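Side-chain contacts in putative enoyl-CoA hydratase/isomerase (Acinetobacter baumannii, PDB 3FDU), which probably acts on enoyl-CoA thioesters as a hydratase or isomerase of the crotonase superfamily: residues K69-F74 / Q234-P239; P101-V106 / Q193-H198. The protein carries 4 engineered substitutions. All blocks are in the same frame, centred on the assembly; numbering follows the deposited sequence.

Contact 1: K69-F74 / Q234-P239; sequences KDFMGF and QRVQSP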
loop_
_atom_site.group_PDB
_atom_site.type_symbol
_atom_site.label_atom_id
_atom_site.label_comp_id
_atom_site.label_asym_id
_atom_site.label_seq_id
_atom_site.Cartn_x
_atom_site.Cartn_y
_atom_site.Cartn_z
ATOM N N LYS A 69 -13.682 -27.356 -16.819
ATOM C CA LYS A 69 -14.639 -27.954 -17.727
ATOM C C LYS A 69 -15.717 -26.939 -18.113
ATOM O O LYS A 69 -15.963 -26.735 -19.298
ATOM C CB LYS A 69 -15.289 -29.179 -17.102
ATOM C CG LYS A 69 -14.801 -30.452 -17.756
ATOM C CD LYS A 69 -14.562 -31.577 -16.746
ATOM C CE LYS A 69 -13.571 -32.587 -17.320
ATOM N NZ LYS A 69 -13.119 -33.536 -16.253
ATOM N N ASP A 70 -16.326 -26.312 -17.105
ATOM C CA ASP A 70 -17.280 -25.208 -17.266
ATOM C C ASP A 70 -16.676 -24.116 -18.158
ATOM O O ASP A 70 -17.324 -23.635 -19.106
ATOM C CB ASP A 70 -17.616 -24.643 -15.871
ATOM C CG ASP A 70 -18.842 -23.740 -15.842
ATOM O OD1 ASP A 70 -19.935 -24.182 -16.225
ATOM O OD2 ASP A 70 -18.740 -22.610 -15.340
ATOM N N PHE A 71 -15.457 -23.697 -17.849
ATOM C CA PHE A 71 -14.817 -22.629 -18.574
ATOM C C PHE A 71 -14.727 -22.933 -20.082
ATOM O O PHE A 71 -14.830 -22.048 -20.913
ATOM C CB PHE A 71 -13.418 -22.362 -18.039
ATOM C CG PHE A 71 -12.724 -21.224 -18.732
ATOM C CD1 PHE A 71 -13.266 -19.934 -18.684
ATOM C CD2 PHE A 71 -11.562 -21.432 -19.452
ATOM C CE1 PHE A 71 -12.641 -18.881 -19.329
ATOM C CE2 PHE A 71 -10.914 -20.351 -20.115
ATOM C CZ PHE A 71 -11.453 -19.089 -20.053
ATOM N N MET A 72 -14.473 -24.184 -20.426
ATOM C CA MET A 72 -14.300 -24.489 -21.805
ATOM C C MET A 72 -15.641 -24.503 -22.549
ATOM O O MET A 72 -15.704 -24.117 -23.710
ATOM C CB MET A 72 -13.508 -25.785 -21.963
ATOM C CG MET A 72 -12.068 -25.501 -21.574
ATOM S SD MET A 72 -10.989 -26.790 -22.023
ATOM C CE MET A 72 -9.431 -26.056 -21.605
ATOM N N GLY A 73 -16.704 -24.893 -21.864
ATOM C CA GLY A 73 -18.031 -24.788 -22.456
ATOM C C GLY A 73 -18.365 -23.313 -22.647
ATOM O O GLY A 73 -18.959 -22.917 -23.653
ATOM N N PHE A 74 -17.978 -22.496 -21.674
ATOM C CA PHE A 74 -18.229 -21.056 -21.722
ATOM C C PHE A 74 -17.521 -20.346 -22.884
ATOM O O PHE A 74 -18.141 -19.507 -23.590
ATOM C CB PHE A 74 -17.883 -20.403 -20.368
ATOM C CG PHE A 74 -18.365 -18.982 -20.223
ATOM C CD1 PHE A 74 -19.619 -18.704 -19.669
ATOM C CD2 PHE A 74 -17.542 -17.923 -20.573
ATOM C CE1 PHE A 74 -20.058 -17.377 -19.483
ATOM C CE2 PHE A 74 -17.963 -16.594 -20.402
ATOM C CZ PHE A 74 -19.220 -16.320 -19.840
ATOM N N GLN A 234 -13.323 -9.755 -23.394
ATOM C CA GLN A 234 -12.510 -9.595 -24.627
ATOM C C GLN A 234 -11.462 -10.696 -24.744
ATOM O O GLN A 234 -11.252 -11.263 -25.817
ATOM C CB GLN A 234 -11.786 -8.240 -24.649
ATOM C CG GLN A 234 -12.733 -7.023 -24.760
ATOM C CD GLN A 234 -11.995 -5.675 -24.672
ATOM O OE1 GLN A 234 -10.756 -5.604 -24.643
ATOM N NE2 GLN A 234 -12.756 -4.615 -24.642
ATOM N N ARG A 235 -10.781 -10.962 -23.629
ATOM C CA ARG A 235 -9.822 -12.094 -23.562
ATOM C C ARG A 235 -10.487 -13.422 -23.635
ATOM O O ARG A 235 -10.037 -14.277 -24.385
ATOM C CB ARG A 235 -8.969 -12.038 -22.269
ATOM C CG ARG A 235 -8.486 -10.662 -21.925
ATOM C CD ARG A 235 -7.137 -10.298 -22.458
ATOM N NE ARG A 235 -6.722 -11.119 -23.565
ATOM C CZ ARG A 235 -6.877 -10.776 -24.841
ATOM N NH1 ARG A 235 -7.442 -9.611 -25.150
ATOM N NH2 ARG A 235 -6.441 -11.591 -25.794
ATOM N N VAL A 236 -11.570 -13.638 -22.879
ATOM C CA VAL A 236 -12.321 -14.907 -23.007
ATOM C C VAL A 236 -12.794 -15.224 -24.480
ATOM O O VAL A 236 -12.825 -16.406 -24.924
ATOM C CB VAL A 236 -13.556 -14.890 -22.112
ATOM C CG1 VAL A 236 -14.585 -15.978 -22.538
ATOM C CG2 VAL A 236 -13.156 -14.934 -20.564
ATOM N N GLN A 237 -13.232 -14.170 -25.167
ATOM C CA GLN A 237 -13.743 -14.242 -26.554
ATOM C C GLN A 237 -12.675 -14.139 -27.623
ATOM O O GLN A 237 -12.981 -14.134 -28.833
ATOM C CB GLN A 237 -14.779 -13.098 -26.778
ATOM C CG GLN A 237 -16.036 -13.429 -26.017
ATOM C CD GLN A 237 -17.124 -12.432 -26.210
ATOM O OE1 GLN A 237 -17.539 -11.790 -25.248
ATOM N NE2 GLN A 237 -17.596 -12.263 -27.465
ATOM N N SER A 238 -11.425 -14.025 -27.220
ATOM C CA SER A 238 -10.397 -13.860 -28.224
ATOM C C SER A 238 -10.266 -15.098 -29.157
ATOM O O SER A 238 -10.519 -16.243 -28.763
ATOM C CB SER A 238 -9.053 -13.489 -27.577
ATOM O OG SER A 238 -8.526 -14.640 -26.926
ATOM N N PRO A 239 -9.883 -14.852 -30.420
ATOM C CA PRO A 239 -9.798 -15.970 -31.358
ATOM C C PRO A 239 -8.764 -16.986 -30.892
ATOM O O PRO A 239 -8.959 -18.189 -31.071
ATOM C CB PRO A 239 -9.327 -15.310 -32.668
ATOM C CG PRO A 239 -9.732 -13.864 -32.551
ATOM C CD PRO A 239 -9.712 -13.534 -31.063
#
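Val236 sets its two methyls against two phenylalanine rings, one methyl to each. Val236 CG1 lies against the CD2-CE2 edge of Phe74, 4.0 Å from each of these ring atoms and near the plane of the ring, the two side chains crossing at about a right angle. Val236 CG2 lies 4.2 Å from Phe71 CE1, again near the ring plane, so the valine touches rims, not faces. The two phenylalanines, three residues apart on helix 68-76, stand on the same flank of it; each has CG anti to the backbone N (chi1 -178° in Phe71, -168° in Phe74), which sends the rings out toward Val236. A branched valine suits the spot because its forked end serves two long aromatic groups while its own backbone stays at a distance. Just past it the helix gives way to a turn, where the carbonyl O of Arg235 is gripped twice, by Ser238 OG at 3.0 Å and by Ser238 N. Ser238 is also the N-cap of the helix that follows. The contact thus joins helix 68-76 to the C-terminal end of helix 218-236, while helix 239-248 packs alongside through Met241, which touches Phe71, and a loop brings Leu141 onto Val236.

Contact 2: P101-V106 / Q193-H198; sequences PLIIAV and QATAQH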
loop_
_atom_site.group_PDB
_atom_site.type_symbol
_atom_site.label_atom_id
_atom_site.label_comp_id
_atom_site.label_asym_id
_atom_site.label_seq_id
_atom_site.Cartn_x
_atom_site.Cartn_y
_atom_site.Cartn_z
ATOM N N PRO A 101 -19.303 -7.484 8.746
ATOM C CA PRO A 101 -17.910 -7.938 8.602
ATOM C C PRO A 101 -17.892 -9.304 7.864
ATOM O O PRO A 101 -18.753 -10.173 8.133
ATOM C CB PRO A 101 -17.425 -8.081 10.043
ATOM C CG PRO A 101 -18.379 -7.073 10.880
ATOM C CD PRO A 101 -19.710 -7.328 10.159
ATOM N N LEU A 102 -16.941 -9.457 6.934
ATOM C CA LEU A 102 -16.739 -10.698 6.134
ATOM C C LEU A 102 -15.354 -11.261 6.472
ATOM O O LEU A 102 -14.330 -10.584 6.249
ATOM C CB LEU A 102 -16.820 -10.403 4.632
ATOM C CG LEU A 102 -16.606 -11.614 3.682
ATOM C CD1 LEU A 102 -17.627 -12.756 3.962
ATOM C CD2 LEU A 102 -16.732 -11.170 2.222
ATOM N N ILE A 103 -15.314 -12.468 7.052
ATOM C CA ILE A 103 -14.059 -13.101 7.362
ATOM C C ILE A 103 -13.913 -14.304 6.448
ATOM O O ILE A 103 -14.886 -15.004 6.220
ATOM C CB ILE A 103 -13.985 -13.570 8.843
ATOM C CG1 ILE A 103 -14.253 -12.393 9.818
ATOM C CG2 ILE A 103 -12.665 -14.312 9.149
ATOM C CD1 ILE A 103 -14.415 -12.856 11.273
ATOM N N ILE A 104 -12.698 -14.520 5.919
ATOM C CA ILE A 104 -12.389 -15.689 5.105
ATOM C C ILE A 104 -11.298 -16.516 5.782
ATOM O O ILE A 104 -10.304 -15.980 6.340
ATOM C CB ILE A 104 -12.014 -15.302 3.656
ATOM C CG1 ILE A 104 -13.288 -14.702 2.975
ATOM C CG2 ILE A 104 -11.488 -16.566 2.876
ATOM C CD1 ILE A 104 -13.186 -14.370 1.483
ATOM N N ALA A 105 -11.448 -17.824 5.733
ATOM C CA ALA A 105 -10.422 -18.684 6.309
ATOM C C ALA A 105 -9.899 -19.619 5.218
ATOM O O ALA A 105 -10.686 -20.304 4.604
ATOM C CB ALA A 105 -11.018 -19.536 7.507
ATOM N N VAL A 106 -8.583 -19.673 5.016
ATOM C CA VAL A 106 -8.025 -20.409 3.875
ATOM C C VAL A 106 -7.171 -21.602 4.344
ATOM O O VAL A 106 -6.305 -21.432 5.197
ATOM C CB VAL A 106 -7.126 -19.459 3.010
ATOM C CG1 VAL A 106 -6.484 -20.200 1.830
ATOM C CG2 VAL A 106 -7.982 -18.311 2.482
ATOM N N GLN A 193 -13.754 -18.486 13.580
ATOM C CA GLN A 193 -14.955 -18.575 14.398
ATOM C C GLN A 193 -14.800 -17.753 15.688
ATOM O O GLN A 193 -15.736 -17.066 16.040
ATOM C CB GLN A 193 -15.295 -20.070 14.701
ATOM C CG GLN A 193 -16.321 -20.260 15.834
ATOM C CD GLN A 193 -17.734 -19.749 15.470
ATOM O OE1 GLN A 193 -18.113 -19.663 14.296
ATOM N NE2 GLN A 193 -18.521 -19.438 16.491
ATOM N N ALA A 194 -13.637 -17.795 16.358
ATOM C CA ALA A 194 -13.458 -16.993 17.608
ATOM C C ALA A 194 -13.476 -15.496 17.338
ATOM O O ALA A 194 -13.969 -14.685 18.152
ATOM C CB ALA A 194 -12.158 -17.373 18.356
ATOM N N THR A 195 -12.882 -15.111 16.206
ATOM C CA THR A 195 -12.920 -13.730 15.774
ATOM C C THR A 195 -14.352 -13.312 15.456
ATOM O O THR A 195 -14.770 -12.231 15.851
ATOM C CB THR A 195 -11.938 -13.507 14.581
ATOM O OG1 THR A 195 -10.653 -13.955 14.979
ATOM C CG2 THR A 195 -11.746 -12.044 14.239
ATOM N N ALA A 196 -15.098 -14.125 14.710
ATOM C CA ALA A 196 -16.494 -13.802 14.400
ATOM C C ALA A 196 -17.338 -13.615 15.712
ATOM O O ALA A 196 -18.170 -12.726 15.767
ATOM C CB ALA A 196 -17.120 -14.878 13.555
ATOM N N GLN A 197 -17.111 -14.465 16.713
ATOM C CA GLN A 197 -17.841 -14.369 17.984
ATOM C C GLN A 197 -17.455 -13.081 18.705
ATOM O O GLN A 197 -18.322 -12.406 19.281
ATOM C CB GLN A 197 -17.501 -15.552 18.896
ATOM C CG GLN A 197 -18.287 -16.830 18.621
ATOM C CD GLN A 197 -17.649 -18.089 19.272
ATOM O OE1 GLN A 197 -18.043 -19.227 18.980
ATOM N NE2 GLN A 197 -16.670 -17.882 20.149
ATOM N N HIS A 198 -16.165 -12.749 18.715
ATOM C CA HIS A 198 -15.738 -11.477 19.297
ATOM C C HIS A 198 -16.441 -10.302 18.614
ATOM O O HIS A 198 -16.947 -9.406 19.278
ATOM C CB HIS A 198 -14.209 -11.320 19.238
ATOM C CG HIS A 198 -13.709 -9.962 19.675
ATOM N ND1 HIS A 198 -13.999 -9.415 20.908
ATOM C CD2 HIS A 198 -12.869 -9.083 19.070
ATOM C CE1 HIS A 198 -13.396 -8.245 21.030
ATOM N NE2 HIS A 198 -12.698 -8.026 19.927
#
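Ile103 drives its CD1 methyl into the surface of helix 188-200, where it lies 3.7 Å from Ala196 N and 4.1 Å from Ala196 CB. Ile103 CD1 also meets Thr195 CG2 at 4.1 Å, so a single carbon touches two successive residues of the helix. Its reach comes from an extended chain: CG1 lies anti to the carbonyl carbon (chi1 -56°) and CD1 continues outward (chi2 171°). Alanine suits this place because its short side chain lets the isoleucine approach the helix backbone itself. Thr195 turns its methyl to the strand, while its hydroxyl is taken up within the helix by Thr191 O. This side is closely packed and buried, with Val52, Leu123 and Phe125 of the adjoining strands closing round it. The outer side of the helix is different: Ala194, Gln197 and His198 are exposed, and polar groups gather there. His198 NE2 bonds Thr166 O of the third subunit. A helix laid over a central, mostly parallel sheet through aliphatic residues of an inner strand fits the core of the crotonase fold, a spiral of beta-beta-alpha units in which helices pack on the sheets.

Contacts 1 and 2 flank the middle of the chain from different sides, their own centres about 35 Å apart, and share no helix or strand. The sequence of contact 2 falls wholly between the segments of contact 1. Both are small, buried and apolar, with no hydrogen bond crossing either, but their geometry follows their place. Contact 1, farther from the centre, joins one helix to the C-terminal end of another, and long aromatic rings reach a branched side chain. Contact 2 fastens a helix to an inner strand of the main sheet, where an isoleucine meets small residues and touches the helix backbone. Residues beside each contact, Arg235 and Pro101, pack on neighbouring subunits.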